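Local coordinates for protein catechol 1,2-dioxygenase (Acinetobacter sp., PDB 1DMH) that catalyses the iron(III)-dependent intradiol cleavage of catechol by dioxygen to cis,cis-muconate, the first step from catechol in the beta-ketoadipate pathway, and works as a homodimer, at residues N159-F167 with E172-R180; T239-Y250 with A256-A265. All blocks are in the same frame, centred on the assembly; numbering follows the deposited sequence.

Contact 1: residues N159-F167 with E172-R180; sequences NTKGFYSHF and EQQAFNMRR. With FE (Fe (III) ion), chain C; MCT (4-methylcatechol), chain D.
Arg179 holds Ser165 through two of its guanidinium nitrogens. Its NH2 donates to the carbonyl O of Ser165 over 2.8 Å, nearly straight at 162° and lying in both the carbonyl and guanidinium planes, while NE reaches Ser165 OG at 2.8 Å on a more bent path. A chain extended from CG to NE delivers the guanidinium to this loop, and NH1 is hydrogen-bonded to Leu109 O. Ser165 suits its place because the small hydroxyl, held between the backbone N and carbonyl carbon (chi1 59°), accepts from the arginine and donates onto a lone pair of Asn177 O, 2.8 Å from OG. Water 1 bridges Ser165 N and Asn177 O.

His166 NE2 takes the backbone N-H of Phe176 at 2.9 Å, so this nitrogen is probably unprotonated. The same ring turns its edge to the face of Phe176, a T-shaped pair with planes at 60°. Arg179 NH2 also lies at the edge of the Phe167 ring and 3.6 Å from CB of Tyr164, whose OH binds the iron at 1.9 Å. Gln173 packs its extended side chain against Ser165, its NE2 hydrogen-bonded to Asp168. Met178, bent at its last torsion, lays its CE methyl against the backbone N and CB of Asn159. Asn159 OD1 accepts from Lys161 N, an Asx turn, and from Phe163 N, the two donors on opposite faces of its plane.

The loop 159-167 follows strand 152-157, whose antiparallel neighbour 179-183 begins at Arg179; Val111 of strand 111-112 touches His166, Phe167, Phe176 and Arg179.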
loop_
_atom_site.group_PDB
_atom_site.type_symbol
_atom_site.label_atom_id
_atom_site.label_comp_id
_atom_site.label_asym_id
_atom_site.label_seq_id
_atom_site.Cartn_x
_atom_site.Cartn_y
_atom_site.Cartn_z
ATOM N N ASN A 159 12.451 24.537 -6.690
ATOM C CA ASN A 159 13.201 25.421 -7.571
ATOM C C ASN A 159 12.381 25.586 -8.841
ATOM O O ASN A 159 11.213 25.194 -8.859
ATOM C CB ASN A 159 14.610 24.879 -7.890
ATOM C CG ASN A 159 14.599 23.510 -8.562
ATOM O OD1 ASN A 159 13.595 23.081 -9.142
ATOM N ND2 ASN A 159 15.749 22.834 -8.516
ATOM N N THR A 160 12.977 26.150 -9.898
ATOM C CA THR A 160 12.242 26.395 -11.143
ATOM C C THR A 160 11.880 25.143 -11.919
ATOM O O THR A 160 11.120 25.215 -12.890
ATOM C CB THR A 160 13.001 27.367 -12.094
ATOM O OG1 THR A 160 14.271 26.806 -12.458
ATOM C CG2 THR A 160 13.218 28.708 -11.406
ATOM N N LYS A 161 12.421 23.999 -11.500
ATOM C CA LYS A 161 12.114 22.735 -12.156
ATOM C C LYS A 161 11.091 21.941 -11.349
ATOM O O LYS A 161 10.715 20.838 -11.730
ATOM C CB LYS A 161 13.398 21.933 -12.348
ATOM C CG LYS A 161 14.310 22.590 -13.375
ATOM C CD LYS A 161 15.546 21.776 -13.646
ATOM C CE LYS A 161 16.471 21.757 -12.441
ATOM N NZ LYS A 161 17.664 20.835 -12.635
ATOM N N GLY A 162 10.643 22.518 -10.232
ATOM C CA GLY A 162 9.671 21.852 -9.382
ATOM C C GLY A 162 10.270 20.830 -8.422
ATOM O O GLY A 162 9.547 20.011 -7.858
ATOM N N PHE A 163 11.583 20.870 -8.221
ATOM C CA PHE A 163 12.235 19.932 -7.308
ATOM C C PHE A 163 12.664 20.577 -5.993
ATOM O O PHE A 163 13.071 21.743 -5.956
ATOM C CB PHE A 163 13.464 19.313 -7.977
ATOM C CG PHE A 163 13.141 18.537 -9.194
ATOM C CD1 PHE A 163 11.933 17.850 -9.288
ATOM C CD2 PHE A 163 14.020 18.505 -10.258
ATOM C CE1 PHE A 163 11.593 17.137 -10.441
ATOM C CE2 PHE A 163 13.700 17.803 -11.414
ATOM C CZ PHE A 163 12.473 17.113 -11.504
ATOM N N TYR A 164 12.572 19.783 -4.927
ATOM C CA TYR A 164 12.946 20.192 -3.580
ATOM C C TYR A 164 14.267 19.546 -3.206
ATOM O O TYR A 164 14.580 18.447 -3.683
ATOM C CB TYR A 164 11.924 19.706 -2.543
ATOM C CG TYR A 164 10.566 20.381 -2.555
ATOM C CD1 TYR A 164 9.600 20.086 -3.535
ATOM C CD2 TYR A 164 10.234 21.294 -1.557
ATOM C CE1 TYR A 164 8.338 20.696 -3.501
ATOM C CE2 TYR A 164 9.002 21.896 -1.512
ATOM C CZ TYR A 164 8.064 21.601 -2.479
ATOM O OH TYR A 164 6.871 22.251 -2.415
ATOM N N SER A 165 15.030 20.211 -2.340
ATOM C CA SER A 165 16.275 19.633 -1.876
ATOM C C SER A 165 15.885 18.388 -1.069
ATOM O O SER A 165 14.801 18.344 -0.465
ATOM C CB SER A 165 17.073 20.640 -1.016
ATOM O OG SER A 165 16.377 21.091 0.120
ATOM N N HIS A 166 16.759 17.377 -1.094
ATOM C CA HIS A 166 16.560 16.108 -0.403
ATOM C C HIS A 166 15.570 15.187 -1.129
ATOM O O HIS A 166 15.407 14.032 -0.754
ATOM C CB HIS A 166 16.144 16.359 1.046
ATOM C CG HIS A 166 17.156 17.144 1.821
ATOM N ND1 HIS A 166 18.367 16.615 2.215
ATOM C CD2 HIS A 166 17.193 18.454 2.165
ATOM C CE1 HIS A 166 19.104 17.564 2.767
ATOM N NE2 HIS A 166 18.416 18.689 2.750
ATOM N N PHE A 167 14.910 15.689 -2.168
ATOM C CA PHE A 167 13.971 14.872 -2.951
ATOM C C PHE A 167 14.138 15.200 -4.428
ATOM O O PHE A 167 13.209 15.019 -5.212
ATOM C CB PHE A 167 12.504 15.133 -2.570
ATOM C CG PHE A 167 12.209 14.925 -1.126
ATOM C CD1 PHE A 167 11.887 13.659 -0.650
ATOM C CD2 PHE A 167 12.284 15.987 -0.223
ATOM C CE1 PHE A 167 11.645 13.443 0.706
ATOM C CE2 PHE A 167 12.043 15.783 1.137
ATOM C CZ PHE A 167 11.724 14.506 1.603
ATOM N N GLU A 172 21.569 15.572 -6.051
ATOM C CA GLU A 172 21.489 16.416 -4.866
ATOM C C GLU A 172 21.883 17.853 -5.185
ATOM O O GLU A 172 22.801 18.331 -5.850
ATOM C CB GLU A 172 22.368 15.854 -3.748
ATOM C CG GLU A 172 21.985 14.453 -3.302
ATOM C CD GLU A 172 22.884 13.924 -2.202
ATOM O OE1 GLU A 172 23.805 14.659 -1.783
ATOM O OE2 GLU A 172 22.670 12.778 -1.759
ATOM N N GLN A 173 21.067 18.691 -4.414
ATOM C CA GLN A 173 21.185 20.114 -4.328
ATOM C C GLN A 173 21.930 20.219 -3.026
ATOM O O GLN A 173 22.095 19.231 -2.315
ATOM C CB GLN A 173 19.811 20.755 -4.164
ATOM C CG GLN A 173 18.915 20.673 -5.367
ATOM C CD GLN A 173 17.609 21.391 -5.133
ATOM O OE1 GLN A 173 17.555 22.366 -4.388
ATOM N NE2 GLN A 173 16.555 20.936 -5.793
ATOM N N GLN A 174 22.385 21.413 -2.707
ATOM C CA GLN A 174 23.079 21.604 -1.460
ATOM C C GLN A 174 22.045 21.209 -0.411
ATOM O O GLN A 174 20.846 21.427 -0.603
ATOM C CB GLN A 174 23.457 23.068 -1.322
ATOM C CG GLN A 174 24.292 23.388 -0.112
ATOM C CD GLN A 174 24.692 24.847 -0.093
ATOM O OE1 GLN A 174 25.263 25.356 -1.065
ATOM N NE2 GLN A 174 24.399 25.533 1.011
ATOM N N ALA A 175 22.496 20.606 0.679
ATOM C CA ALA A 175 21.565 20.204 1.729
ATOM C C ALA A 175 20.818 21.457 2.164
ATOM O O ALA A 175 21.397 22.542 2.204
ATOM C CB ALA A 175 22.324 19.596 2.918
ATOM N N PHE A 176 19.533 21.298 2.471
ATOM C CA PHE A 176 18.659 22.397 2.902
ATOM C C PHE A 176 18.534 23.592 1.941
ATOM O O PHE A 176 18.161 24.689 2.358
ATOM C CB PHE A 176 19.059 22.903 4.295
ATOM C CG PHE A 176 19.004 21.850 5.353
ATOM C CD1 PHE A 176 17.783 21.417 5.852
ATOM C CD2 PHE A 176 20.173 21.232 5.801
ATOM C CE1 PHE A 176 17.723 20.370 6.786
ATOM C CE2 PHE A 176 20.129 20.187 6.736
ATOM C CZ PHE A 176 18.905 19.755 7.227
ATOM N N ASN A 177 18.841 23.378 0.662
ATOM C CA ASN A 177 18.702 24.442 -0.316
ATOM C C ASN A 177 17.201 24.783 -0.315
ATOM O O ASN A 177 16.359 23.874 -0.354
ATOM C CB ASN A 177 19.110 23.959 -1.710
ATOM C CG ASN A 177 19.168 25.092 -2.729
ATOM O OD1 ASN A 177 18.916 24.881 -3.921
ATOM N ND2 ASN A 177 19.525 26.283 -2.276
ATOM N N MET A 178 16.892 26.083 -0.246
ATOM C CA MET A 178 15.525 26.620 -0.226
ATOM C C MET A 178 14.695 26.136 0.971
ATOM O O MET A 178 13.481 25.958 0.873
ATOM C CB MET A 178 14.831 26.288 -1.550
ATOM C CG MET A 178 15.583 26.871 -2.786
ATOM S SD MET A 178 14.861 26.346 -4.364
ATOM C CE MET A 178 14.983 24.551 -4.164
ATOM N N ARG A 179 15.365 25.936 2.108
ATOM C CA ARG A 179 14.724 25.502 3.346
ATOM C C ARG A 179 15.400 26.276 4.494
ATOM O O ARG A 179 16.598 26.112 4.720
ATOM C CB ARG A 179 14.932 23.991 3.578
ATOM C CG ARG A 179 14.293 23.041 2.560
ATOM C CD ARG A 179 14.726 21.588 2.837
ATOM N NE ARG A 179 14.193 20.616 1.878
ATOM C CZ ARG A 179 12.923 20.203 1.847
ATOM N NH1 ARG A 179 12.042 20.677 2.731
ATOM N NH2 ARG A 179 12.545 19.296 0.947
ATOM N N ARG A 180 14.648 27.105 5.218
ATOM C CA ARG A 180 15.219 27.860 6.334
ATOM C C ARG A 180 14.228 28.046 7.475
ATOM O O ARG A 180 13.009 27.936 7.286
ATOM C CB ARG A 180 15.652 29.261 5.881
ATOM C CG ARG A 180 16.837 29.349 4.934
ATOM C CD ARG A 180 18.148 28.894 5.575
ATOM N NE ARG A 180 19.251 29.091 4.644
ATOM C CZ ARG A 180 19.572 28.273 3.645
ATOM N NH1 ARG A 180 18.918 27.133 3.456
ATOM N NH2 ARG A 180 20.603 28.574 2.856
HETATM FE FE FE C . 5.088 21.674 -1.995
HETATM C C1 MCT D . 2.458 17.397 -2.649
HETATM C C2 MCT D . 2.550 18.477 -1.754
HETATM C C3 MCT D . 3.557 19.440 -1.971
HETATM O O3 MCT D . 3.658 20.501 -1.108
HETATM C C4 MCT D . 4.443 19.346 -3.031
HETATM O O4 MCT D . 5.401 20.315 -3.197
HETATM C C5 MCT D . 4.373 18.303 -3.916
HETATM C C6 MCT D . 3.320 17.275 -3.710
HETATM C C MCT D . 1.368 16.330 -2.431
HETATM O O HOH W 1 13.747 22.608 -1.270
HETATM O O HOH W 2 4.881 19.204 -1.292
#

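Contact 2: residues T239-Y250 with A256-A265; sequences TQINVAGDPYTY and ATREGLVVDA
Three backbone hydrogen bonds join the end of strand 237-243 to the start of strand 262-268 in parallel: Asn242 N to Leu261 O at 2.7 Å, Val263 N to Asn242 O at 2.8 Å, and Ala244 N to Val263 O at 2.8 Å. Asn242 thus both donates and accepts. Just beyond, water 3 links Ala244 O to Ala265 N. One side-chain bond adds to the ladder: Thr257 OG1, set between its own backbone N and carbonyl carbon (chi1 56°), donates to Thr249 O at 2.8 Å. That torsion leaves CG2 packed closely on the whole Asn242 amide, OD1, CG and ND2 alike.

Apolar contacts flank the ladder. Ile241 CG2 meets Val263 CG2 at 3.8 Å, both side chains resting on Phe288 of strand 283-291; beta-branched residues suit such extended backbone. On the face carrying Asn242, Val262 spreads its two methyls, CG1 against Ala244 CB and CG2 tip to tip with Thr249 CG2, while the Tyr250 ring crosses at about a right angle. Leu261 lays its branches against Thr239 OG1, whose polar partner is Pro102 O.

Backbone bonds set the register, while apolar groups such as Leu261 CB bury Gln240 O without a polar partner; Asn242 ND2 likewise has none in the model.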
loop_
_atom_site.group_PDB
_atom_site.type_symbol
_atom_site.label_atom_id
_atom_site.label_comp_id
_atom_site.label_asym_id
_atom_site.label_seq_id
_atom_site.Cartn_x
_atom_site.Cartn_y
_atom_site.Cartn_z
ATOM N N THR A 239 0.616 25.962 6.759
ATOM C CA THR A 239 -0.123 26.553 5.668
ATOM C C THR A 239 0.808 26.733 4.469
ATOM O O THR A 239 1.934 26.237 4.464
ATOM C CB THR A 239 -0.764 27.931 6.111
ATOM O OG1 THR A 239 -1.697 28.362 5.116
ATOM C CG2 THR A 239 0.296 29.016 6.269
ATOM N N GLN A 240 0.335 27.402 3.430
ATOM C CA GLN A 240 1.208 27.634 2.285
ATOM C C GLN A 240 0.616 28.793 1.511
ATOM O O GLN A 240 -0.533 29.180 1.760
ATOM C CB GLN A 240 1.255 26.414 1.374
ATOM C CG GLN A 240 0.113 26.407 0.404
ATOM C CD GLN A 240 0.106 25.234 -0.569
ATOM O OE1 GLN A 240 -0.612 25.286 -1.590
ATOM N NE2 GLN A 240 0.864 24.176 -0.268
ATOM N N ILE A 241 1.401 29.381 0.616
ATOM C CA ILE A 241 0.856 30.437 -0.230
ATOM C C ILE A 241 1.044 30.020 -1.673
ATOM O O ILE A 241 1.991 29.313 -2.004
ATOM C CB ILE A 241 1.486 31.832 0.020
ATOM C CG1 ILE A 241 3.010 31.784 -0.067
ATOM C CG2 ILE A 241 0.985 32.353 1.352
ATOM C CD1 ILE A 241 3.698 33.136 0.185
ATOM N N ASN A 242 0.088 30.429 -2.496
ATOM C CA ASN A 242 0.052 30.140 -3.920
ATOM C C ASN A 242 0.447 31.378 -4.687
ATOM O O ASN A 242 -0.017 32.477 -4.372
ATOM C CB ASN A 242 -1.370 29.774 -4.335
ATOM C CG ASN A 242 -1.736 28.417 -3.921
ATOM O OD1 ASN A 242 -1.295 27.456 -4.538
ATOM N ND2 ASN A 242 -2.516 28.295 -2.841
ATOM N N VAL A 243 1.289 31.208 -5.694
ATOM C CA VAL A 243 1.692 32.356 -6.499
ATOM C C VAL A 243 0.512 32.677 -7.433
ATOM O O VAL A 243 0.072 31.831 -8.229
ATOM C CB VAL A 243 2.985 32.039 -7.305
ATOM C CG1 VAL A 243 3.341 33.206 -8.205
ATOM C CG2 VAL A 243 4.134 31.731 -6.332
ATOM N N ALA A 244 -0.018 33.889 -7.317
ATOM C CA ALA A 244 -1.159 34.270 -8.148
ATOM C C ALA A 244 -0.835 34.172 -9.655
ATOM O O ALA A 244 0.296 34.411 -10.093
ATOM C CB ALA A 244 -1.646 35.708 -7.766
ATOM N N GLY A 245 -1.836 33.779 -10.435
ATOM C CA GLY A 245 -1.653 33.673 -11.870
ATOM C C GLY A 245 -1.293 32.288 -12.361
ATOM O O GLY A 245 -1.373 32.025 -13.556
ATOM N N ASP A 246 -0.899 31.390 -11.458
ATOM C CA ASP A 246 -0.519 30.055 -11.871
ATOM C C ASP A 246 -1.740 29.369 -12.485
ATOM O O ASP A 246 -2.854 29.526 -12.004
ATOM C CB ASP A 246 0.008 29.264 -10.674
ATOM C CG ASP A 246 0.609 27.939 -11.083
ATOM O OD1 ASP A 246 -0.149 27.077 -11.556
ATOM O OD2 ASP A 246 1.838 27.750 -10.955
ATOM N N PRO A 247 -1.541 28.600 -13.562
ATOM C CA PRO A 247 -2.583 27.873 -14.286
ATOM C C PRO A 247 -3.308 26.874 -13.415
ATOM O O PRO A 247 -4.445 26.516 -13.696
ATOM C CB PRO A 247 -1.800 27.149 -15.380
ATOM C CG PRO A 247 -0.624 28.030 -15.581
ATOM C CD PRO A 247 -0.238 28.297 -14.164
ATOM N N TYR A 248 -2.640 26.411 -12.366
ATOM C CA TYR A 248 -3.231 25.419 -11.494
ATOM C C TYR A 248 -3.668 25.930 -10.146
ATOM O O TYR A 248 -3.987 25.144 -9.250
ATOM C CB TYR A 248 -2.261 24.261 -11.329
ATOM C CG TYR A 248 -2.058 23.541 -12.628
ATOM C CD1 TYR A 248 -3.051 22.706 -13.116
ATOM C CD2 TYR A 248 -0.919 23.737 -13.402
ATOM C CE1 TYR A 248 -2.930 22.074 -14.345
ATOM C CE2 TYR A 248 -0.785 23.101 -14.644
ATOM C CZ TYR A 248 -1.803 22.268 -15.104
ATOM O OH TYR A 248 -1.719 21.600 -16.308
ATOM N N THR A 249 -3.695 27.253 -10.008
ATOM C CA THR A 249 -4.105 27.858 -8.759
ATOM C C THR A 249 -5.389 27.243 -8.230
ATOM O O THR A 249 -5.468 26.865 -7.075
ATOM C CB THR A 249 -4.310 29.363 -8.924
ATOM O OG1 THR A 249 -3.075 29.953 -9.316
ATOM C CG2 THR A 249 -4.753 29.988 -7.621
ATOM N N TYR A 250 -6.399 27.128 -9.073
ATOM C CA TYR A 250 -7.655 26.579 -8.594
ATOM C C TYR A 250 -7.913 25.187 -9.140
ATOM O O TYR A 250 -9.065 24.768 -9.295
ATOM C CB TYR A 250 -8.812 27.521 -8.954
ATOM C CG TYR A 250 -8.601 28.927 -8.440
ATOM C CD1 TYR A 250 -8.919 29.266 -7.116
ATOM C CD2 TYR A 250 -7.994 29.902 -9.242
ATOM C CE1 TYR A 250 -8.633 30.544 -6.599
ATOM C CE2 TYR A 250 -7.702 31.186 -8.738
ATOM C CZ TYR A 250 -8.023 31.497 -7.419
ATOM O OH TYR A 250 -7.726 32.759 -6.927
ATOM N N ALA A 256 -5.140 21.813 -2.155
ATOM C CA ALA A 256 -4.692 22.582 -1.013
ATOM C C ALA A 256 -4.907 24.079 -1.098
ATOM O O ALA A 256 -4.788 24.772 -0.097
ATOM C CB ALA A 256 -3.223 22.300 -0.770
ATOM N N THR A 257 -5.210 24.601 -2.272
ATOM C CA THR A 257 -5.378 26.041 -2.371
ATOM C C THR A 257 -6.647 26.542 -1.678
ATOM O O THR A 257 -7.695 25.889 -1.700
ATOM C CB THR A 257 -5.294 26.483 -3.850
ATOM O OG1 THR A 257 -6.265 25.776 -4.607
ATOM C CG2 THR A 257 -3.938 26.111 -4.428
ATOM N N ARG A 258 -6.519 27.695 -1.020
ATOM C CA ARG A 258 -7.608 28.330 -0.284
ATOM C C ARG A 258 -7.622 29.815 -0.481
ATOM O O ARG A 258 -6.575 30.427 -0.677
ATOM C CB ARG A 258 -7.451 28.150 1.208
ATOM C CG ARG A 258 -7.474 26.758 1.678
ATOM C CD ARG A 258 -7.920 26.847 3.075
ATOM N NE ARG A 258 -8.249 25.543 3.594
ATOM C CZ ARG A 258 -8.952 25.361 4.702
ATOM N NH1 ARG A 258 -9.389 26.411 5.387
ATOM N NH2 ARG A 258 -9.210 24.124 5.114
ATOM N N GLU A 259 -8.810 30.399 -0.371
ATOM C CA GLU A 259 -8.948 31.843 -0.495
ATOM C C GLU A 259 -8.190 32.453 0.663
ATOM O O GLU A 259 -8.305 31.990 1.800
ATOM C CB GLU A 259 -10.411 32.268 -0.411
ATOM C CG GLU A 259 -11.219 31.873 -1.616
ATOM C CD GLU A 259 -12.659 32.331 -1.488
ATOM O OE1 GLU A 259 -12.859 33.567 -1.291
ATOM O OE2 GLU A 259 -13.582 31.465 -1.581
ATOM N N GLY A 260 -7.429 33.494 0.371
ATOM C CA GLY A 260 -6.652 34.119 1.409
ATOM C C GLY A 260 -5.228 33.609 1.371
ATOM O O GLY A 260 -4.378 34.156 2.047
ATOM N N LEU A 261 -4.957 32.563 0.599
ATOM C CA LEU A 261 -3.594 32.037 0.513
ATOM C C LEU A 261 -2.977 32.244 -0.877
ATOM O O LEU A 261 -1.872 31.746 -1.156
ATOM C CB LEU A 261 -3.556 30.550 0.878
ATOM C CG LEU A 261 -4.026 30.178 2.288
ATOM C CD1 LEU A 261 -3.885 28.665 2.474
ATOM C CD2 LEU A 261 -3.218 30.944 3.344
ATOM N N VAL A 262 -3.683 32.971 -1.745
ATOM C CA VAL A 262 -3.178 33.256 -3.095
ATOM C C VAL A 262 -2.539 34.637 -3.012
ATOM O O VAL A 262 -3.211 35.607 -2.693
ATOM C CB VAL A 262 -4.333 33.267 -4.127
ATOM C CG1 VAL A 262 -3.799 33.595 -5.511
ATOM C CG2 VAL A 262 -5.044 31.919 -4.112
ATOM N N VAL A 263 -1.251 34.724 -3.306
ATOM C CA VAL A 263 -0.525 35.983 -3.195
ATOM C C VAL A 263 0.122 36.437 -4.517
ATOM O O VAL A 263 0.692 35.629 -5.256
ATOM C CB VAL A 263 0.563 35.815 -2.072
ATOM C CG1 VAL A 263 1.370 37.094 -1.880
ATOM C CG2 VAL A 263 -0.112 35.375 -0.755
ATOM N N ASP A 264 0.031 37.733 -4.813
ATOM C CA ASP A 264 0.635 38.274 -6.032
ATOM C C ASP A 264 2.128 38.499 -5.848
ATOM O O ASP A 264 2.560 39.056 -4.842
ATOM C CB ASP A 264 0.061 39.646 -6.411
ATOM C CG ASP A 264 -1.447 39.655 -6.521
ATOM O OD1 ASP A 264 -2.011 38.823 -7.268
ATOM O OD2 ASP A 264 -2.073 40.514 -5.855
ATOM N N ALA A 265 2.915 38.086 -6.829
ATOM C CA ALA A 265 4.353 38.324 -6.790
ATOM C C ALA A 265 4.549 39.550 -7.689
ATOM O O ALA A 265 4.449 39.444 -8.910
ATOM C CB ALA A 265 5.109 37.137 -7.359
HETATM O O HOH W 3 1.674 36.641 -9.205
#

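In the fold
Contacts 1 and 2 both reach the same mixed sheet but do not touch: their centres are 21 Å apart and their nearest atoms about 7 Å. Strands 152-157 and 220-230, paired antiparallel, separate strand 179-183 of contact 1 from 237-243 of contact 2. Strand 220-230 carries His224 and His226, which bind the iron together with Tyr164 of contact 1. Contact 1 thus supplies a first-shell ligand directly, whereas contact 2 backs the site: the Gln240 side chain comes within about 4 Å of both histidine side chains and about 5 Å of the iron and of the bound 4-methylcatechol.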